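Local coordinates for protein tRNA-splicing ligase RtcB (Thermus thermophilus, PDB 2EPG) that probably joins RNA ends in a GTP- and manganese-dependent reaction, linking a 3'-phosphate or 2',3'-cyclic phosphate end to a 5'-hydroxyl end, at residues C109-L120 / F237-G248; Y335-E345 / V354-F363. All coordinates share one frame; numbering follows the deposited sequence.

Contact 1 (C109-L120 / F237-G248); sequences CGVRLLASHLTL and FKGQVTVLIHTG
Val111 and Leu244 interlock on one face of an antiparallel strand pair, 110-116 against 240-247. The knob is Val111 CG1, which sits in the fork of the Leu244 side chain, 3.5 Å from Leu244 CG. With CG1 anti to the backbone N (chi1 -172°), the other branch, CG2, lies over one face of the His246 ring. Beside them, Leu113 CD1 drops into the hollow between Leu244 and Thr242, 3.8 Å from Thr242 CB. On the opposite face the bumps are blunter: Leu114 CB and Val243 CB stand 4.2 Å apart, and Arg112 meets Ile245 with its stem, its far end leading away. Valine and isoleucine, branched at CB, suit the extended backbone; the leucines' longer forks reach across to the partner strand.

Between Ala115 and Thr119 a beta bulge shifts the register by two. Val241 fills the bend, and Val241 O accepts from both Ser116 N and Ser116 OG, the hydroxyl arriving above the carbonyl plane at 2.9 Å. The extended Gln240 sends NE2 to Ser116 O at 3.0 Å, flat in its own amide plane. Gly239 is third in a type II turn from Phe237 to Gln240, where a side chain would jam against the preceding carbonyl. At the other end Cys109 SG touches the edge of the imidazole of His246, a predicted manganese ligand, 3.3 Å from His246 CE1.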
loop_
_atom_site.group_PDB
_atom_site.type_symbol
_atom_site.label_atom_id
_atom_site.label_comp_id
_atom_site.label_asym_id
_atom_site.label_seq_id
_atom_site.Cartn_x
_atom_site.Cartn_y
_atom_site.Cartn_z
ATOM N N CYS A 109 1.339 -0.532 -5.399
ATOM C CA CYS A 109 1.074 0.897 -5.403
ATOM C C CYS A 109 1.174 1.021 -3.879
ATOM O O CYS A 109 0.608 0.189 -3.147
ATOM C CB CYS A 109 -0.370 1.191 -5.838
ATOM S SG CYS A 109 -0.943 2.889 -5.472
ATOM N N GLY A 110 1.903 2.009 -3.389
ATOM C CA GLY A 110 2.044 2.107 -1.954
ATOM C C GLY A 110 2.397 3.488 -1.466
ATOM O O GLY A 110 2.287 4.463 -2.208
ATOM N N VAL A 111 2.860 3.559 -0.222
ATOM C CA VAL A 111 3.171 4.837 0.384
ATOM C C VAL A 111 4.472 4.855 1.163
ATOM O O VAL A 111 4.782 3.911 1.879
ATOM C CB VAL A 111 2.044 5.240 1.380
ATOM C CG1 VAL A 111 2.257 6.653 1.875
ATOM C CG2 VAL A 111 0.676 5.082 0.714
ATOM N N ARG A 112 5.226 5.938 1.021
ATOM C CA ARG A 112 6.434 6.107 1.799
ATOM C C ARG A 112 6.280 7.438 2.537
ATOM O O ARG A 112 5.845 8.440 1.944
ATOM C CB ARG A 112 7.688 6.175 0.931
ATOM C CG ARG A 112 8.917 6.584 1.753
ATOM C CD ARG A 112 10.257 6.457 1.036
ATOM N NE ARG A 112 10.628 5.088 0.677
ATOM C CZ ARG A 112 11.888 4.700 0.484
ATOM N NH1 ARG A 112 12.182 3.452 0.144
ATOM N NH2 ARG A 112 12.870 5.559 0.676
ATOM N N LEU A 113 6.617 7.445 3.824
ATOM C CA LEU A 113 6.557 8.673 4.597
ATOM C C LEU A 113 7.948 9.014 5.134
ATOM O O LEU A 113 8.573 8.208 5.837
ATOM C CB LEU A 113 5.580 8.552 5.779
ATOM C CG LEU A 113 5.406 9.821 6.636
ATOM C CD1 LEU A 113 4.752 10.940 5.814
ATOM C CD2 LEU A 113 4.516 9.526 7.828
ATOM N N LEU A 114 8.431 10.204 4.781
ATOM C CA LEU A 114 9.712 10.683 5.269
ATOM C C LEU A 114 9.376 11.629 6.436
ATOM O O LEU A 114 8.385 12.365 6.377
ATOM C CB LEU A 114 10.462 11.466 4.169
ATOM C CG LEU A 114 10.760 10.784 2.826
ATOM C CD1 LEU A 114 11.583 11.717 1.929
ATOM C CD2 LEU A 114 11.518 9.489 3.075
ATOM N N ALA A 115 10.190 11.588 7.488
ATOM C CA ALA A 115 10.006 12.440 8.658
ATOM C C ALA A 115 11.274 13.275 8.813
ATOM O O ALA A 115 12.372 12.725 8.831
ATOM C CB ALA A 115 9.788 11.577 9.901
ATOM N N SER A 116 11.135 14.589 8.942
ATOM C CA SER A 116 12.310 15.457 9.048
ATOM C C SER A 116 12.506 16.100 10.424
ATOM O O SER A 116 11.676 15.928 11.321
ATOM C CB SER A 116 12.208 16.581 8.028
ATOM O OG SER A 116 11.267 17.543 8.479
ATOM N N HIS A 117 13.617 16.826 10.573
ATOM C CA HIS A 117 13.927 17.553 11.807
ATOM C C HIS A 117 13.306 18.950 11.766
ATOM O O HIS A 117 13.331 19.666 12.757
ATOM C CB HIS A 117 15.438 17.734 11.980
ATOM C CG HIS A 117 16.157 16.490 12.379
ATOM N ND1 HIS A 117 17.498 16.296 12.124
ATOM C CD2 HIS A 117 15.735 15.389 13.043
ATOM C CE1 HIS A 117 17.872 15.126 12.613
ATOM N NE2 HIS A 117 16.821 14.555 13.176
ATOM N N LEU A 118 12.753 19.331 10.620
ATOM C CA LEU A 118 12.169 20.657 10.447
ATOM C C LEU A 118 10.756 20.831 10.981
ATOM O O LEU A 118 9.959 19.899 11.025
ATOM C CB LEU A 118 12.195 21.046 8.967
ATOM C CG LEU A 118 13.593 21.172 8.357
ATOM C CD1 LEU A 118 13.537 21.085 6.836
ATOM C CD2 LEU A 118 14.205 22.487 8.810
ATOM N N THR A 119 10.449 22.048 11.401
ATOM C CA THR A 119 9.131 22.347 11.919
ATOM C C THR A 119 8.467 23.251 10.898
ATOM O O THR A 119 9.140 23.811 10.029
ATOM C CB THR A 119 9.223 23.051 13.285
ATOM O OG1 THR A 119 9.830 24.343 13.127
ATOM C CG2 THR A 119 10.072 22.212 14.236
ATOM N N LEU A 120 7.152 23.374 10.989
ATOM C CA LEU A 120 6.404 24.202 10.068
ATOM C C LEU A 120 7.051 25.594 9.923
ATOM O O LEU A 120 7.252 26.091 8.812
ATOM C CB LEU A 120 4.975 24.345 10.577
ATOM C CG LEU A 120 3.792 24.277 9.601
ATOM C CD1 LEU A 120 2.651 25.075 10.204
ATOM C CD2 LEU A 120 4.152 24.826 8.230
ATOM N N PHE A 237 6.319 14.349 15.880
ATOM C CA PHE A 237 5.969 15.412 16.827
ATOM C C PHE A 237 5.149 16.488 16.112
ATOM O O PHE A 237 5.298 16.701 14.913
ATOM C CB PHE A 237 7.219 16.017 17.505
ATOM C CG PHE A 237 8.161 16.722 16.568
ATOM C CD1 PHE A 237 8.029 18.088 16.324
ATOM C CD2 PHE A 237 9.208 16.031 15.968
ATOM C CE1 PHE A 237 8.932 18.762 15.500
ATOM C CE2 PHE A 237 10.118 16.692 15.141
ATOM C CZ PHE A 237 9.978 18.062 14.907
ATOM N N LYS A 238 4.270 17.151 16.852
ATOM C CA LYS A 238 3.404 18.168 16.275
ATOM C C LYS A 238 4.224 19.314 15.695
ATOM O O LYS A 238 5.217 19.747 16.284
ATOM C CB LYS A 238 2.423 18.672 17.340
ATOM C CG LYS A 238 1.403 19.689 16.837
ATOM C CD LYS A 238 0.328 19.907 17.881
ATOM C CE LYS A 238 -0.592 21.045 17.502
ATOM N NZ LYS A 238 -1.671 21.175 18.509
ATOM N N GLY A 239 3.821 19.778 14.517
ATOM C CA GLY A 239 4.544 20.850 13.866
ATOM C C GLY A 239 5.658 20.314 12.992
ATOM O O GLY A 239 6.243 21.036 12.193
ATOM N N GLN A 240 5.951 19.030 13.125
ATOM C CA GLN A 240 7.014 18.424 12.332
ATOM C C GLN A 240 6.670 18.305 10.839
ATOM O O GLN A 240 5.537 17.971 10.467
ATOM C CB GLN A 240 7.349 17.051 12.904
ATOM C CG GLN A 240 8.351 16.262 12.092
ATOM C CD GLN A 240 8.387 14.834 12.549
ATOM O OE1 GLN A 240 7.392 14.325 13.066
ATOM N NE2 GLN A 240 9.522 14.168 12.358
ATOM N N VAL A 241 7.654 18.586 9.988
ATOM C CA VAL A 241 7.482 18.515 8.531
ATOM C C VAL A 241 7.671 17.070 8.020
ATOM O O VAL A 241 8.638 16.395 8.381
ATOM C CB VAL A 241 8.511 19.441 7.805
ATOM C CG1 VAL A 241 8.471 19.205 6.301
ATOM C CG2 VAL A 241 8.192 20.898 8.079
ATOM N N THR A 242 6.738 16.586 7.204
ATOM C CA THR A 242 6.868 15.245 6.637
ATOM C C THR A 242 6.613 15.316 5.134
ATOM O O THR A 242 6.112 16.321 4.618
ATOM C CB THR A 242 5.862 14.227 7.267
ATOM O OG1 THR A 242 4.521 14.620 6.962
ATOM C CG2 THR A 242 6.023 14.163 8.790
ATOM N N VAL A 243 6.988 14.253 4.440
ATOM C CA VAL A 243 6.780 14.157 3.012
ATOM C C VAL A 243 6.195 12.769 2.731
ATOM O O VAL A 243 6.801 11.754 3.063
ATOM C CB VAL A 243 8.110 14.347 2.249
ATOM C CG1 VAL A 243 7.857 14.287 0.733
ATOM C CG2 VAL A 243 8.755 15.687 2.650
ATOM N N LEU A 244 5.014 12.736 2.122
ATOM C CA LEU A 244 4.356 11.478 1.811
ATOM C C LEU A 244 4.390 11.233 0.303
ATOM O O LEU A 244 3.937 12.068 -0.476
ATOM C CB LEU A 244 2.909 11.492 2.334
ATOM C CG LEU A 244 2.120 10.175 2.265
ATOM C CD1 LEU A 244 1.057 10.115 3.391
ATOM C CD2 LEU A 244 1.467 10.054 0.897
ATOM N N ILE A 245 4.939 10.082 -0.083
ATOM C CA ILE A 245 5.074 9.680 -1.490
ATOM C C ILE A 245 4.096 8.535 -1.782
ATOM O O ILE A 245 4.149 7.478 -1.153
ATOM C CB ILE A 245 6.510 9.182 -1.774
ATOM C CG1 ILE A 245 7.516 10.295 -1.459
ATOM C CG2 ILE A 245 6.630 8.733 -3.226
ATOM C CD1 ILE A 245 8.974 9.792 -1.295
ATOM N N HIS A 246 3.213 8.762 -2.746
ATOM C CA HIS A 246 2.191 7.800 -3.128
ATOM C C HIS A 246 2.359 7.446 -4.593
ATOM O O HIS A 246 2.103 8.281 -5.470
ATOM C CB HIS A 246 0.807 8.414 -2.926
ATOM C CG HIS A 246 -0.313 7.420 -2.972
ATOM N ND1 HIS A 246 -0.330 6.353 -3.845
ATOM C CD2 HIS A 246 -1.463 7.341 -2.263
ATOM C CE1 HIS A 246 -1.441 5.659 -3.668
ATOM N NE2 HIS A 246 -2.145 6.238 -2.714
ATOM N N THR A 247 2.808 6.220 -4.850
ATOM C CA THR A 247 2.997 5.738 -6.203
ATOM C C THR A 247 3.319 4.238 -6.189
ATOM O O THR A 247 3.558 3.647 -5.114
ATOM C CB THR A 247 4.111 6.517 -6.940
ATOM O OG1 THR A 247 4.140 6.098 -8.309
ATOM C CG2 THR A 247 5.481 6.259 -6.298
ATOM N N GLY A 248 3.319 3.626 -7.375
ATOM C CA GLY A 248 3.559 2.196 -7.463
ATOM C C GLY A 248 4.529 1.680 -8.507
ATOM O O GLY A 248 5.599 2.260 -8.718
#

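Contact 2 (Y335-E345 / V354-F363); sequences YDLAHNNAKFE and VHRKGATRAF
Glu345 and Arg356 meet end-on inside the antiparallel beta hairpin of strands 332-347 and 350-357. Arg356 NH1 bonds Glu345 OE1 and Arg356 NH2 bonds Glu345 OE2, both at 2.9 Å. OE1 uses its syn lone pair, but the carboxylate and guanidinium planes are 37° apart, and NH2 meets OE2 on the syn side out of the carboxylate plane. This is the tight part: the guanidinium is sandwiched between Val354 CG1 and Arg361 CA, each 3.7 Å from its plane, while Ser407 takes its NE. The edge of Phe363 abuts Glu345 OE1, and His347 is a further partner of that oxygen. With an alanine in place of Glu345, Arg356 would probably lose the mate of its buried charge and its guanidinium be freer to turn.

Beyond the carboxylate the packing is looser and mediated by water. The like-charged Lys343 NZ and Arg361 NH2 lie 4.0 Å apart; one water accepts from both and donates to Glu345 OE2, so the acid probably eases their crowding. Glu182 and Ser183 also hold the lysine. Another water links Asn341 O to Arg356 NH2. Where strand 335-338 diverges, a third accepts from Arg361 N, Leu337 CD1 rests against Thr360 CB, and Tyr335 OH lies 2.9 Å from Arg361 NH1. The side chains of Thr360 and His339 run side by side; His339, predicted to bind manganese and GMP, pairs its ND1 with His410. Gly358 turns the chain at positive phi, readily adopted without a side chain, and its N donates to Asn340 OD1 at 2.8 Å.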
loop_
_atom_site.group_PDB
_atom_site.type_symbol
_atom_site.label_atom_id
_atom_site.label_comp_id
_atom_site.label_asym_id
_atom_site.label_seq_id
_atom_site.Cartn_x
_atom_site.Cartn_y
_atom_site.Cartn_z
ATOM N N TYR A 335 8.519 5.039 7.497
ATOM C CA TYR A 335 8.113 3.708 7.028
ATOM C C TYR A 335 7.722 3.767 5.550
ATOM O O TYR A 335 7.545 4.845 4.984
ATOM C CB TYR A 335 6.933 3.140 7.841
ATOM C CG TYR A 335 6.932 1.632 7.841
ATOM C CD1 TYR A 335 8.038 0.923 8.306
ATOM C CD2 TYR A 335 5.847 0.906 7.367
ATOM C CE1 TYR A 335 8.056 -0.473 8.290
ATOM C CE2 TYR A 335 5.863 -0.482 7.362
ATOM C CZ TYR A 335 6.975 -1.159 7.824
ATOM O OH TYR A 335 7.000 -2.537 7.818
ATOM N N ASP A 336 7.587 2.599 4.936
ATOM C CA ASP A 336 7.183 2.491 3.539
ATOM C C ASP A 336 6.467 1.142 3.410
ATOM O O ASP A 336 7.032 0.102 3.756
ATOM C CB ASP A 336 8.430 2.577 2.636
ATOM C CG ASP A 336 8.117 2.357 1.149
ATOM O OD1 ASP A 336 8.633 3.134 0.317
ATOM O OD2 ASP A 336 7.385 1.402 0.803
ATOM N N LEU A 337 5.218 1.158 2.942
ATOM C CA LEU A 337 4.460 -0.076 2.798
ATOM C C LEU A 337 3.507 -0.072 1.611
ATOM O O LEU A 337 3.081 0.972 1.128
ATOM C CB LEU A 337 3.659 -0.387 4.078
ATOM C CG LEU A 337 2.307 0.321 4.286
ATOM C CD1 LEU A 337 1.654 -0.157 5.594
ATOM C CD2 LEU A 337 2.518 1.836 4.316
ATOM N N ALA A 338 3.183 -1.273 1.151
ATOM C CA ALA A 338 2.297 -1.479 0.018
ATOM C C ALA A 338 0.827 -1.405 0.400
ATOM O O ALA A 338 0.469 -1.674 1.542
ATOM C CB ALA A 338 2.586 -2.847 -0.604
ATOM N N HIS A 339 -0.009 -1.048 -0.575
ATOM C CA HIS A 339 -1.459 -0.979 -0.404
ATOM C C HIS A 339 -2.102 -2.050 -1.299
ATOM O O HIS A 339 -3.280 -2.357 -1.149
ATOM C CB HIS A 339 -1.989 0.424 -0.759
ATOM C CG HIS A 339 -1.807 1.433 0.337
ATOM N ND1 HIS A 339 -2.713 2.448 0.576
ATOM C CD2 HIS A 339 -0.859 1.544 1.301
ATOM C CE1 HIS A 339 -2.336 3.133 1.642
ATOM N NE2 HIS A 339 -1.215 2.604 2.103
ATOM N N ASN A 340 -1.326 -2.595 -2.244
ATOM C CA ASN A 340 -1.792 -3.672 -3.135
ATOM C C ASN A 340 -0.661 -4.687 -3.205
ATOM O O ASN A 340 0.428 -4.356 -3.675
ATOM C CB ASN A 340 -2.067 -3.191 -4.575
ATOM C CG ASN A 340 -3.250 -2.246 -4.681
ATOM O OD1 ASN A 340 -4.295 -2.466 -4.081
ATOM N ND2 ASN A 340 -3.091 -1.200 -5.474
ATOM N N ASN A 341 -0.897 -5.910 -2.739
ATOM C CA ASN A 341 0.145 -6.919 -2.792
ATOM C C ASN A 341 -0.301 -8.262 -2.234
ATOM O O ASN A 341 -1.227 -8.327 -1.445
ATOM C CB ASN A 341 1.351 -6.440 -1.991
ATOM C CG ASN A 341 2.658 -6.715 -2.693
ATOM O OD1 ASN A 341 3.734 -6.412 -2.170
ATOM N ND2 ASN A 341 2.577 -7.289 -3.886
ATOM N N ALA A 342 0.351 -9.336 -2.663
ATOM C CA ALA A 342 0.064 -10.663 -2.128
ATOM C C ALA A 342 1.418 -11.087 -1.583
ATOM O O ALA A 342 2.436 -10.958 -2.265
ATOM C CB ALA A 342 -0.394 -11.617 -3.215
ATOM N N LYS A 343 1.435 -11.575 -0.352
ATOM C CA LYS A 343 2.685 -11.961 0.275
ATOM C C LYS A 343 2.528 -13.223 1.078
ATOM O O LYS A 343 1.457 -13.477 1.644
ATOM C CB LYS A 343 3.150 -10.853 1.217
ATOM C CG LYS A 343 3.141 -9.474 0.573
ATOM C CD LYS A 343 3.890 -8.493 1.417
ATOM C CE LYS A 343 5.346 -8.888 1.556
ATOM N NZ LYS A 343 5.916 -8.073 2.653
ATOM N N PHE A 344 3.589 -14.017 1.130
ATOM C CA PHE A 344 3.538 -15.228 1.925
ATOM C C PHE A 344 3.865 -14.812 3.352
ATOM O O PHE A 344 4.889 -14.190 3.606
ATOM C CB PHE A 344 4.547 -16.265 1.430
ATOM C CG PHE A 344 4.106 -16.977 0.175
ATOM C CD1 PHE A 344 4.520 -16.534 -1.079
ATOM C CD2 PHE A 344 3.260 -18.081 0.251
ATOM C CE1 PHE A 344 4.092 -17.193 -2.244
ATOM C CE2 PHE A 344 2.830 -18.741 -0.897
ATOM C CZ PHE A 344 3.247 -18.300 -2.148
ATOM N N GLU A 345 2.989 -15.165 4.284
ATOM C CA GLU A 345 3.175 -14.799 5.683
ATOM C C GLU A 345 2.768 -15.945 6.612
ATOM O O GLU A 345 2.078 -16.879 6.197
ATOM C CB GLU A 345 2.333 -13.560 6.001
ATOM C CG GLU A 345 2.689 -12.325 5.187
ATOM C CD GLU A 345 1.760 -11.144 5.451
ATOM O OE1 GLU A 345 0.750 -11.291 6.197
ATOM O OE2 GLU A 345 2.043 -10.059 4.898
ATOM N N VAL A 354 -1.242 -14.071 1.469
ATOM C CA VAL A 354 -2.248 -13.060 1.776
ATOM C C VAL A 354 -2.405 -12.007 0.686
ATOM O O VAL A 354 -1.465 -11.250 0.414
ATOM C CB VAL A 354 -1.911 -12.332 3.099
ATOM C CG1 VAL A 354 -3.050 -11.363 3.481
ATOM C CG2 VAL A 354 -1.673 -13.357 4.201
ATOM N N HIS A 355 -3.596 -11.969 0.075
ATOM C CA HIS A 355 -3.916 -11.008 -0.971
ATOM C C HIS A 355 -4.474 -9.774 -0.264
ATOM O O HIS A 355 -5.387 -9.872 0.578
ATOM C CB HIS A 355 -5.017 -11.519 -1.923
ATOM C CG HIS A 355 -4.611 -12.659 -2.807
ATOM N ND1 HIS A 355 -4.472 -13.952 -2.347
ATOM C CD2 HIS A 355 -4.371 -12.703 -4.142
ATOM C CE1 HIS A 355 -4.169 -14.745 -3.364
ATOM N NE2 HIS A 355 -4.103 -14.012 -4.463
ATOM N N ARG A 356 -3.933 -8.619 -0.616
ATOM C CA ARG A 356 -4.382 -7.367 -0.037
ATOM C C ARG A 356 -4.501 -6.379 -1.167
ATOM O O ARG A 356 -3.503 -6.026 -1.783
ATOM C CB ARG A 356 -3.377 -6.831 1.003
ATOM C CG ARG A 356 -3.201 -7.691 2.275
ATOM C CD ARG A 356 -2.486 -6.902 3.396
ATOM N NE ARG A 356 -2.300 -7.681 4.619
ATOM C CZ ARG A 356 -1.258 -8.479 4.859
ATOM N NH1 ARG A 356 -1.188 -9.150 5.999
ATOM N NH2 ARG A 356 -0.282 -8.611 3.964
ATOM N N LYS A 357 -5.723 -5.955 -1.455
ATOM C CA LYS A 357 -5.958 -4.970 -2.502
ATOM C C LYS A 357 -6.591 -3.800 -1.791
ATOM O O LYS A 357 -7.709 -3.918 -1.280
ATOM C CB LYS A 357 -6.930 -5.479 -3.571
ATOM C CG LYS A 357 -6.962 -4.552 -4.796
ATOM C CD LYS A 357 -8.277 -4.564 -5.569
ATOM C CE LYS A 357 -8.756 -5.949 -5.912
ATOM N NZ LYS A 357 -9.873 -5.933 -6.893
ATOM N N GLY A 358 -5.887 -2.675 -1.754
ATOM C CA GLY A 358 -6.414 -1.508 -1.066
ATOM C C GLY A 358 -6.535 -1.763 0.428
ATOM O O GLY A 358 -7.541 -1.433 1.056
ATOM N N ALA A 359 -5.512 -2.388 0.990
ATOM C CA ALA A 359 -5.471 -2.687 2.414
ATOM C C ALA A 359 -3.991 -2.836 2.703
ATOM O O ALA A 359 -3.194 -3.095 1.791
ATOM C CB ALA A 359 -6.217 -3.979 2.726
ATOM N N THR A 360 -3.625 -2.661 3.961
ATOM C CA THR A 360 -2.229 -2.710 4.359
ATOM C C THR A 360 -1.880 -3.827 5.295
ATOM O O THR A 360 -2.739 -4.350 5.995
ATOM C CB THR A 360 -1.820 -1.410 5.095
ATOM O OG1 THR A 360 -2.735 -1.175 6.179
ATOM C CG2 THR A 360 -1.834 -0.218 4.149
ATOM N N ARG A 361 -0.601 -4.188 5.294
ATOM C CA ARG A 361 -0.097 -5.177 6.223
ATOM C C ARG A 361 0.008 -4.284 7.448
ATOM O O ARG A 361 0.353 -3.109 7.327
ATOM C CB ARG A 361 1.300 -5.675 5.838
ATOM C CG ARG A 361 1.753 -6.861 6.669
ATOM C CD ARG A 361 3.234 -7.185 6.464
ATOM N NE ARG A 361 4.100 -6.178 7.066
ATOM C CZ ARG A 361 5.424 -6.287 7.139
ATOM N NH1 ARG A 361 6.148 -5.330 7.706
ATOM N NH2 ARG A 361 6.029 -7.352 6.636
ATOM N N ALA A 362 -0.280 -4.826 8.618
ATOM C CA ALA A 362 -0.251 -4.009 9.823
ATOM C C ALA A 362 0.133 -4.857 11.019
ATOM O O ALA A 362 -0.695 -5.110 11.909
ATOM C CB ALA A 362 -1.625 -3.380 10.033
ATOM N N PHE A 363 1.386 -5.309 11.023
ATOM C CA PHE A 363 1.886 -6.132 12.102
ATOM C C PHE A 363 1.892 -5.407 13.449
ATOM O O PHE A 363 2.034 -4.169 13.528
ATOM C CB PHE A 363 3.270 -6.671 11.743
ATOM C CG PHE A 363 3.238 -7.776 10.711
ATOM C CD1 PHE A 363 4.415 -8.250 10.142
ATOM C CD2 PHE A 363 2.020 -8.324 10.296
ATOM C CE1 PHE A 363 4.385 -9.255 9.176
ATOM C CE2 PHE A 363 1.969 -9.333 9.329
ATOM C CZ PHE A 363 3.158 -9.802 8.763
HETATM O O HOH W 1 1.301 -3.421 3.086
HETATM O O HOH W 2 -0.547 -4.379 1.058
HETATM O O HOH W 3 -0.126 -7.452 1.108
HETATM O O HOH W 4 4.664 -9.433 4.695
#

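From the N terminus, contact 1 comes first: strand 110-119 is met by strand 240-247 after 116 intervening residues, with more helix than strand, that also supply strand 216-225 as the other neighbour of 240-247. Contact 2 closes later and far more locally, as a hairpin with eight residues between its segments. The two are in series, neither nested nor crossed. They are nevertheless joined through the sheet, because strand 110-119 lies between 240-247 and 332-347. A salt bridge from Arg112 NE to Asp336 OD1 ties them, and Val111 CG2 packs on His339 NE2. Helix 288-321, which lies between them in sequence, touches both. The pairing thus brings together His246 and His339, predicted ligands of the same manganese.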